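Long-range contacts in EST1E (Clostridium proteoclasticum, PDB 2WTM), which hydrolyses ester bonds as a promiscuous feruloyl esterase from a rumen bacterium, probably through the serine mechanism of alpha/beta hydrolases: residues G10-D18 with L60-D71; K73-K81 with R166-A176. All blocks are in the same frame, centred on the assembly; numbering follows the deposited sequence.

Contact 1 lies in the central sheet and contact 2 outside it, where strand 166-169 and helix 171-176 meet the chain leading into helix 79-93; their centres are about 17 Å apart. They follow one another in sequence, and the Met64-His67 turn of contact 1 packs directly on contact 2: His67 CE1 is 3.5 Å from Phe74 CD1, and Tyr65 CE2 is 3.4 Å from Lys73 O. The side chains of Met64 and Leu79 come near, but not into contact with, the probable nucleophile elbow around Ser108, the likely nucleophile of a triad with His228 and Asp200. Both contacts also reach the second subunit, where Asp9 meets Tyr65 weakly and Lys81 by a salt bridge.

Contact 1. Residues G10-D18 with L60-D71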
# COMPACT_ATOMS: atom_id res chain seq x y z
N GLY A 10 10.67 -9.69 -5.83
CA GLY A 10 12.14 -9.52 -6.01
C GLY A 10 13.01 -9.26 -4.78
O GLY A 10 14.23 -9.05 -4.89
N ILE A 11 12.43 -9.31 -3.59
CA ILE A 11 13.09 -8.81 -2.39
C ILE A 11 13.21 -9.96 -1.39
O ILE A 11 12.21 -10.51 -0.95
CB ILE A 11 12.25 -7.66 -1.81
CG1 ILE A 11 12.21 -6.47 -2.77
CG2 ILE A 11 12.61 -7.25 -0.40
CD1 ILE A 11 13.51 -5.71 -2.88
N LYS A 12 14.43 -10.27 -0.98
CA LYS A 12 14.62 -11.22 0.06
C LYS A 12 14.54 -10.56 1.45
O LYS A 12 15.26 -9.62 1.76
CB LYS A 12 16.03 -11.82 -0.11
CG LYS A 12 16.12 -12.70 -1.33
CD LYS A 12 17.43 -13.61 -1.34
CE LYS A 12 17.35 -14.71 -2.42
NZ LYS A 12 16.13 -15.62 -2.35
N LEU A 13 13.69 -11.12 2.31
CA LEU A 13 13.51 -10.67 3.69
C LEU A 13 14.25 -11.61 4.67
O LEU A 13 13.96 -12.81 4.77
CB LEU A 13 11.99 -10.63 4.03
CG LEU A 13 11.13 -9.78 3.07
CD1 LEU A 13 9.74 -10.09 3.46
CD2 LEU A 13 11.51 -8.37 3.20
N ASN A 14 15.22 -11.04 5.33
CA ASN A 14 15.95 -11.76 6.38
C ASN A 14 14.99 -12.05 7.56
O ASN A 14 14.35 -11.15 8.06
CB ASN A 14 17.07 -10.95 6.90
CG ASN A 14 17.91 -11.70 7.95
OD1 ASN A 14 18.43 -12.81 7.69
ND2 ASN A 14 18.05 -11.08 9.13
N ALA A 15 15.03 -13.23 8.09
CA ALA A 15 14.18 -13.54 9.26
C ALA A 15 14.82 -14.56 10.17
O ALA A 15 15.61 -15.40 9.71
CB ALA A 15 12.89 -14.04 8.78
N TYR A 16 14.42 -14.53 11.44
CA TYR A 16 14.98 -15.44 12.45
C TYR A 16 13.81 -16.20 13.02
O TYR A 16 12.88 -15.58 13.56
CB TYR A 16 15.67 -14.66 13.61
CG TYR A 16 16.78 -13.73 13.11
CD1 TYR A 16 18.07 -14.21 12.89
CD2 TYR A 16 16.54 -12.40 12.88
CE1 TYR A 16 19.07 -13.37 12.44
CE2 TYR A 16 17.52 -11.56 12.42
CZ TYR A 16 18.79 -12.05 12.19
OH TYR A 16 19.79 -11.21 11.78
N LEU A 17 13.85 -17.53 12.96
CA LEU A 17 12.87 -18.36 13.60
C LEU A 17 13.50 -18.92 14.88
O LEU A 17 14.56 -19.58 14.81
CB LEU A 17 12.47 -19.51 12.67
CG LEU A 17 11.49 -20.54 13.23
CD1 LEU A 17 10.15 -19.96 13.69
CD2 LEU A 17 11.27 -21.62 12.13
N ASP A 18 12.86 -18.65 16.01
CA ASP A 18 13.32 -19.20 17.30
C ASP A 18 12.23 -19.98 17.92
O ASP A 18 11.09 -19.54 18.03
CB ASP A 18 13.75 -18.11 18.24
CG ASP A 18 15.03 -17.45 17.83
OD1 ASP A 18 16.15 -17.94 18.19
OD2 ASP A 18 14.94 -16.44 17.11
N LEU A 60 9.07 -15.29 15.00
CA LEU A 60 9.63 -15.06 13.68
C LEU A 60 9.84 -13.58 13.63
O LEU A 60 8.89 -12.79 13.44
CB LEU A 60 8.72 -15.59 12.56
CG LEU A 60 9.14 -15.55 11.08
CD1 LEU A 60 10.45 -16.35 10.91
CD2 LEU A 60 8.05 -16.10 10.26
N ARG A 61 11.09 -13.19 13.85
CA ARG A 61 11.53 -11.84 13.70
C ARG A 61 11.88 -11.59 12.25
O ARG A 61 12.69 -12.33 11.68
CB ARG A 61 12.74 -11.52 14.60
CG ARG A 61 12.52 -11.57 16.11
CD ARG A 61 13.82 -11.50 16.87
NE ARG A 61 14.58 -12.74 16.69
CZ ARG A 61 15.89 -12.82 16.80
NH1 ARG A 61 16.57 -11.73 16.98
NH2 ARG A 61 16.53 -14.00 16.75
N ALA A 62 11.30 -10.57 11.59
CA ALA A 62 11.59 -10.32 10.17
C ALA A 62 12.09 -8.90 9.98
O ALA A 62 11.46 -7.94 10.52
CB ALA A 62 10.27 -10.50 9.37
N ASP A 63 13.18 -8.75 9.25
CA ASP A 63 13.71 -7.48 8.86
C ASP A 63 12.88 -7.03 7.61
O ASP A 63 12.72 -7.77 6.63
CB ASP A 63 15.18 -7.58 8.46
CG ASP A 63 16.10 -7.77 9.64
OD1 ASP A 63 15.70 -7.40 10.76
OD2 ASP A 63 17.26 -8.24 9.37
N MET A 64 12.33 -5.84 7.69
CA MET A 64 11.53 -5.29 6.62
C MET A 64 12.36 -4.69 5.52
O MET A 64 13.56 -4.50 5.62
CB MET A 64 10.57 -4.23 7.22
CG MET A 64 9.67 -4.80 8.36
SD MET A 64 8.37 -5.83 7.65
CE MET A 64 9.09 -7.49 7.67
N TYR A 65 11.71 -4.36 4.41
CA TYR A 65 12.37 -3.75 3.22
C TYR A 65 13.32 -2.67 3.69
O TYR A 65 12.97 -1.77 4.46
CB TYR A 65 11.29 -3.11 2.31
CG TYR A 65 11.84 -2.55 1.02
CD1 TYR A 65 11.58 -3.20 -0.22
CD2 TYR A 65 12.56 -1.39 0.99
CE1 TYR A 65 12.06 -2.69 -1.44
CE2 TYR A 65 13.05 -0.86 -0.24
CZ TYR A 65 12.82 -1.54 -1.40
OH TYR A 65 13.21 -1.06 -2.62
N GLY A 66 14.56 -2.74 3.21
CA GLY A 66 15.50 -1.66 3.44
C GLY A 66 16.10 -1.57 4.84
O GLY A 66 16.75 -0.56 5.16
N HIS A 67 15.91 -2.64 5.65
CA HIS A 67 16.29 -2.68 7.04
C HIS A 67 17.02 -3.93 7.32
O HIS A 67 16.87 -4.97 6.66
CB HIS A 67 15.05 -2.58 7.92
CG HIS A 67 14.49 -1.19 7.97
ND1 HIS A 67 13.87 -0.59 6.87
CD2 HIS A 67 14.50 -0.27 8.95
CE1 HIS A 67 13.53 0.64 7.21
NE2 HIS A 67 13.87 0.86 8.47
N GLY A 68 17.92 -3.81 8.31
CA GLY A 68 18.59 -5.01 8.79
C GLY A 68 19.30 -5.71 7.66
O GLY A 68 19.98 -5.04 6.86
N LYS A 69 19.14 -7.01 7.56
CA LYS A 69 19.81 -7.78 6.51
C LYS A 69 18.93 -8.10 5.35
O LYS A 69 19.21 -9.02 4.57
CB LYS A 69 20.44 -9.08 7.06
CG LYS A 69 21.38 -8.89 8.24
CD LYS A 69 21.53 -10.17 9.02
CE LYS A 69 22.40 -10.05 10.29
NZ LYS A 69 22.54 -11.42 10.99
N SER A 70 17.81 -7.36 5.21
CA SER A 70 16.96 -7.57 4.08
C SER A 70 17.40 -6.77 2.86
O SER A 70 18.21 -5.90 2.97
CB SER A 70 15.50 -7.28 4.43
OG SER A 70 15.02 -8.24 5.34
N ASP A 71 16.88 -7.15 1.68
CA ASP A 71 17.10 -6.41 0.45
C ASP A 71 16.42 -5.02 0.53
O ASP A 71 15.57 -4.80 1.39
CB ASP A 71 16.57 -7.16 -0.78
CG ASP A 71 17.44 -8.41 -1.15
OD1 ASP A 71 18.64 -8.39 -0.75
OD2 ASP A 71 16.93 -9.26 -1.91
O HOH W 1 16.41 -7.98 -4.55
O HOH W 2 12.85 -15.13 16.48
O HOH W 3 18.90 -8.60 11.65
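Tyr16 and Arg61 form a hydrogen-bonded antiparallel pair, joining strand 11-18 to strand 60-62 in the mixed sheet of an alpha/beta-hydrolase fold. The N-to-C directions of segments 11-18 and 60-62 differ by 161°, nearly antiparallel, and Tyr16 N reaches Arg61 O at 2.8 Å. On the same face of the sheet the two side chains overlap: the guanidinium of Arg61 has the start of the Tyr16 side chain over one face, with CG 3.7 Å above its plane, and ring and guanidinium are turned 27° apart. The Arg61 chain, extended as far as CD, kinks about its CG-CD bond (-70°) and brings NH2 to 2.9 Å from Asp18 OD2, a salt bridge on the syn side of the carboxylate; NH1 bonds to Ser40 O. On the other face Ala15 CB and Leu17 CB pack against Leu60 CD1.

Past Ala62 the second strand gives way to two consecutive beta turns, Met64 to His67 and His67 to Ser70, yet pairing continues through a mixture of backbone and side-chain bonds. Asn14 O accepts from Asp63 N, while Asn14 ND2 donates to Asp63 OD2 at 3.0 Å. Lys69 N reaches that same oxygen from the opposite face of the carboxylate, so two N-H groups grip it from both sides, and Ser40 OG holds OD1. Lys69, extended beyond CG, passes over the Asn14 amide to put NZ 2.9 Å from Tyr16 OH, near the ring plane.

Further along, Ser70 OG takes the bond from Asn14 N and donates to Asp63 O, so the hydroxyl bridges them. Asp71 closes the series: its N bonds to Lys12 O, and its side chain returns to the same residue, where Lys12 N meets Asp71 OD2 at 2.9 Å from above the carboxylate plane.

Contact 2. Residues K73-K81 with R166-A176; sequences KFEDHTLFK and RKLKGNYVRVA
Phe74 lies with one ring face under Arg166, whose CD sits 3.9 Å from the ring centroid and 8° off the normal, a CH-pi contact. The two side chains cross at about a right angle; Lys167 O meets the ring edge. On the opposite face is His77 ND1, bonded in its ring plane to Phe74 O. Tyr172 turns its edge toward a face of His77, an offset edge-to-face pair with planes at 70° and centroids 5.2 Å apart. Gln109 NE2 bonds to His77 NE2 and Gln109 OE1 to Tyr172 OH, tying both rings to the first residue of helix 109-120.

Val175 CG1, anti to the backbone N (chi1 167°), is set over the Phe80 ring, 3.6 Å from its centroid, while CG2 packs on Thr78 CB. At the other end Lys169 grips twice: its N donates to a lone pair of Glu75 O, and its NZ forms a salt bridge with Asp76, hydrogen-bonding to the syn lone pair of OD1 at 2.8 Å.

Thr78 N-caps helix 79-93, its OG1 accepting from Lys81 N at 3.1 Å. Packing of an inserted strand-helix segment over a core helix start is consistent with the lid, or cap, of alpha/beta hydrolases.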
# COMPACT_ATOMS: atom_id res chain seq x y z
N LYS A 73 16.90 -0.59 -0.35
CA LYS A 73 17.55 0.56 0.27
C LYS A 73 16.56 1.24 1.21
O LYS A 73 15.36 1.41 0.86
CB LYS A 73 17.96 1.61 -0.80
CG LYS A 73 19.05 1.20 -1.78
CD LYS A 73 19.30 2.40 -2.82
CE LYS A 73 20.44 2.14 -3.81
N PHE A 74 17.07 1.67 2.34
CA PHE A 74 16.25 2.34 3.32
C PHE A 74 15.43 3.46 2.68
O PHE A 74 14.23 3.64 2.97
CB PHE A 74 17.17 2.93 4.42
CG PHE A 74 16.46 3.76 5.38
CD1 PHE A 74 15.84 3.18 6.48
CD2 PHE A 74 16.31 5.15 5.18
CE1 PHE A 74 15.14 3.97 7.38
CE2 PHE A 74 15.59 5.95 6.10
CZ PHE A 74 15.02 5.34 7.19
N GLU A 75 16.09 4.20 1.79
CA GLU A 75 15.43 5.36 1.21
C GLU A 75 14.19 5.01 0.41
O GLU A 75 13.36 5.90 0.19
CB GLU A 75 16.40 6.17 0.33
CG GLU A 75 16.85 5.49 -0.92
CD GLU A 75 18.14 6.09 -1.49
OE1 GLU A 75 19.22 5.93 -0.88
OE2 GLU A 75 18.06 6.71 -2.56
N ASP A 76 14.13 3.80 -0.08
CA ASP A 76 13.02 3.41 -0.98
C ASP A 76 11.93 2.68 -0.19
O ASP A 76 11.01 2.13 -0.80
CB ASP A 76 13.57 2.47 -2.04
CG ASP A 76 14.44 3.19 -3.03
OD1 ASP A 76 14.07 4.28 -3.44
OD2 ASP A 76 15.50 2.67 -3.41
N HIS A 77 12.07 2.55 1.12
CA HIS A 77 10.99 1.84 1.90
C HIS A 77 9.81 2.73 2.08
O HIS A 77 9.93 3.94 2.12
CB HIS A 77 11.51 1.33 3.22
CG HIS A 77 11.28 2.18 4.43
ND1 HIS A 77 12.17 3.14 4.86
CD2 HIS A 77 10.30 2.14 5.37
CE1 HIS A 77 11.74 3.65 6.02
NE2 HIS A 77 10.59 3.07 6.34
N THR A 78 8.60 2.12 2.18
CA THR A 78 7.38 2.83 2.47
C THR A 78 6.56 1.82 3.31
O THR A 78 6.80 0.60 3.37
CB THR A 78 6.52 3.17 1.23
OG1 THR A 78 5.91 1.99 0.71
CG2 THR A 78 7.33 3.90 0.13
N LEU A 79 5.50 2.31 3.88
CA LEU A 79 4.57 1.44 4.65
C LEU A 79 3.85 0.45 3.74
O LEU A 79 3.44 -0.62 4.21
CB LEU A 79 3.54 2.28 5.43
CG LEU A 79 4.17 2.94 6.66
CD1 LEU A 79 3.23 4.03 7.22
CD2 LEU A 79 4.54 1.98 7.69
N PHE A 80 3.59 0.80 2.47
CA PHE A 80 2.96 -0.21 1.54
C PHE A 80 3.97 -1.37 1.37
O PHE A 80 3.58 -2.53 1.37
CB PHE A 80 2.65 0.38 0.21
CG PHE A 80 1.40 1.19 0.14
CD1 PHE A 80 0.59 1.44 1.21
CD2 PHE A 80 1.08 1.78 -1.09
CE1 PHE A 80 -0.56 2.25 1.06
CE2 PHE A 80 -0.04 2.56 -1.23
CZ PHE A 80 -0.84 2.81 -0.15
N LYS A 81 5.26 -1.05 1.16
CA LYS A 81 6.24 -2.15 1.05
C LYS A 81 6.29 -3.00 2.31
O LYS A 81 6.30 -4.25 2.20
CB LYS A 81 7.61 -1.61 0.69
CG LYS A 81 7.60 -0.92 -0.67
CD LYS A 81 8.99 -0.50 -1.17
CE LYS A 81 8.94 0.39 -2.45
NZ LYS A 81 10.33 0.58 -3.03
N ARG A 166 20.96 8.97 6.98
CA ARG A 166 20.08 8.24 6.08
C ARG A 166 19.35 9.25 5.19
O ARG A 166 19.26 10.46 5.49
CB ARG A 166 19.06 7.48 6.89
CG ARG A 166 19.70 6.26 7.56
CD ARG A 166 18.74 5.62 8.45
NE ARG A 166 19.30 4.37 8.96
CZ ARG A 166 19.89 4.28 10.15
NH1 ARG A 166 19.94 5.33 10.98
NH2 ARG A 166 20.39 3.10 10.54
N LYS A 167 18.77 8.72 4.14
CA LYS A 167 18.00 9.47 3.19
C LYS A 167 16.64 8.76 3.06
O LYS A 167 16.58 7.56 3.09
CB LYS A 167 18.67 9.41 1.81
CG LYS A 167 20.08 9.92 1.67
CD LYS A 167 20.53 9.74 0.22
CE LYS A 167 21.87 10.38 -0.13
NZ LYS A 167 22.11 10.15 -1.61
N LEU A 168 15.60 9.51 2.80
CA LEU A 168 14.28 8.92 2.63
C LEU A 168 13.57 9.63 1.49
O LEU A 168 13.37 10.85 1.57
CB LEU A 168 13.50 8.99 3.92
CG LEU A 168 12.12 8.33 3.95
CD1 LEU A 168 12.35 6.77 3.84
CD2 LEU A 168 11.34 8.70 5.19
N LYS A 169 13.08 8.89 0.49
CA LYS A 169 12.30 9.51 -0.58
C LYS A 169 10.95 9.97 -0.10
O LYS A 169 10.32 9.39 0.77
CB LYS A 169 12.17 8.57 -1.77
CG LYS A 169 13.47 8.30 -2.48
CD LYS A 169 13.34 7.41 -3.62
CE LYS A 169 14.76 7.28 -4.32
NZ LYS A 169 14.68 6.17 -5.35
N GLY A 170 10.44 11.06 -0.67
CA GLY A 170 9.13 11.59 -0.22
C GLY A 170 7.99 10.67 -0.56
O GLY A 170 6.91 10.82 0.02
N ASN A 171 8.25 9.65 -1.36
CA ASN A 171 7.23 8.62 -1.58
C ASN A 171 6.79 8.00 -0.22
O ASN A 171 5.64 7.60 -0.05
CB ASN A 171 7.78 7.46 -2.44
CG ASN A 171 8.00 7.86 -3.88
OD1 ASN A 171 7.49 8.93 -4.30
ND2 ASN A 171 8.77 7.08 -4.64
N TYR A 172 7.70 7.86 0.73
CA TYR A 172 7.34 7.36 2.07
C TYR A 172 6.12 8.21 2.56
O TYR A 172 5.14 7.63 3.07
CB TYR A 172 8.52 7.44 3.06
CG TYR A 172 8.12 7.02 4.47
CD1 TYR A 172 8.47 5.83 5.00
CD2 TYR A 172 7.35 7.85 5.26
CE1 TYR A 172 8.03 5.45 6.23
CE2 TYR A 172 6.90 7.49 6.49
CZ TYR A 172 7.26 6.29 7.00
OH TYR A 172 6.84 5.90 8.27
N VAL A 173 6.23 9.53 2.48
CA VAL A 173 5.16 10.46 2.91
C VAL A 173 3.89 10.38 2.04
O VAL A 173 2.80 10.30 2.58
CB VAL A 173 5.66 11.93 2.97
CG1 VAL A 173 4.56 12.91 3.41
CG2 VAL A 173 6.92 11.98 3.88
N ARG A 174 4.07 10.32 0.72
CA ARG A 174 2.92 10.14 -0.20
C ARG A 174 2.07 8.94 0.17
O ARG A 174 0.87 8.98 0.15
CB ARG A 174 3.41 10.06 -1.61
CG ARG A 174 4.18 11.27 -2.10
CD ARG A 174 4.54 11.25 -3.51
NE ARG A 174 5.32 12.41 -3.91
CZ ARG A 174 4.80 13.55 -4.34
NH1 ARG A 174 3.48 13.66 -4.44
NH2 ARG A 174 5.57 14.57 -4.71
N VAL A 175 2.76 7.83 0.52
CA VAL A 175 2.09 6.61 0.93
C VAL A 175 1.46 6.76 2.31
O VAL A 175 0.33 6.40 2.56
CB VAL A 175 3.07 5.43 0.90
CG1 VAL A 175 2.52 4.24 1.62
CG2 VAL A 175 3.47 5.10 -0.54
N ALA A 176 2.22 7.26 3.26
CA ALA A 176 1.76 7.36 4.64
C ALA A 176 0.48 8.18 4.74
O ALA A 176 -0.43 7.89 5.54
CB ALA A 176 2.82 7.97 5.55
O HOH W 4 16.88 3.59 -5.37
O HOH W 5 5.24 5.18 4.16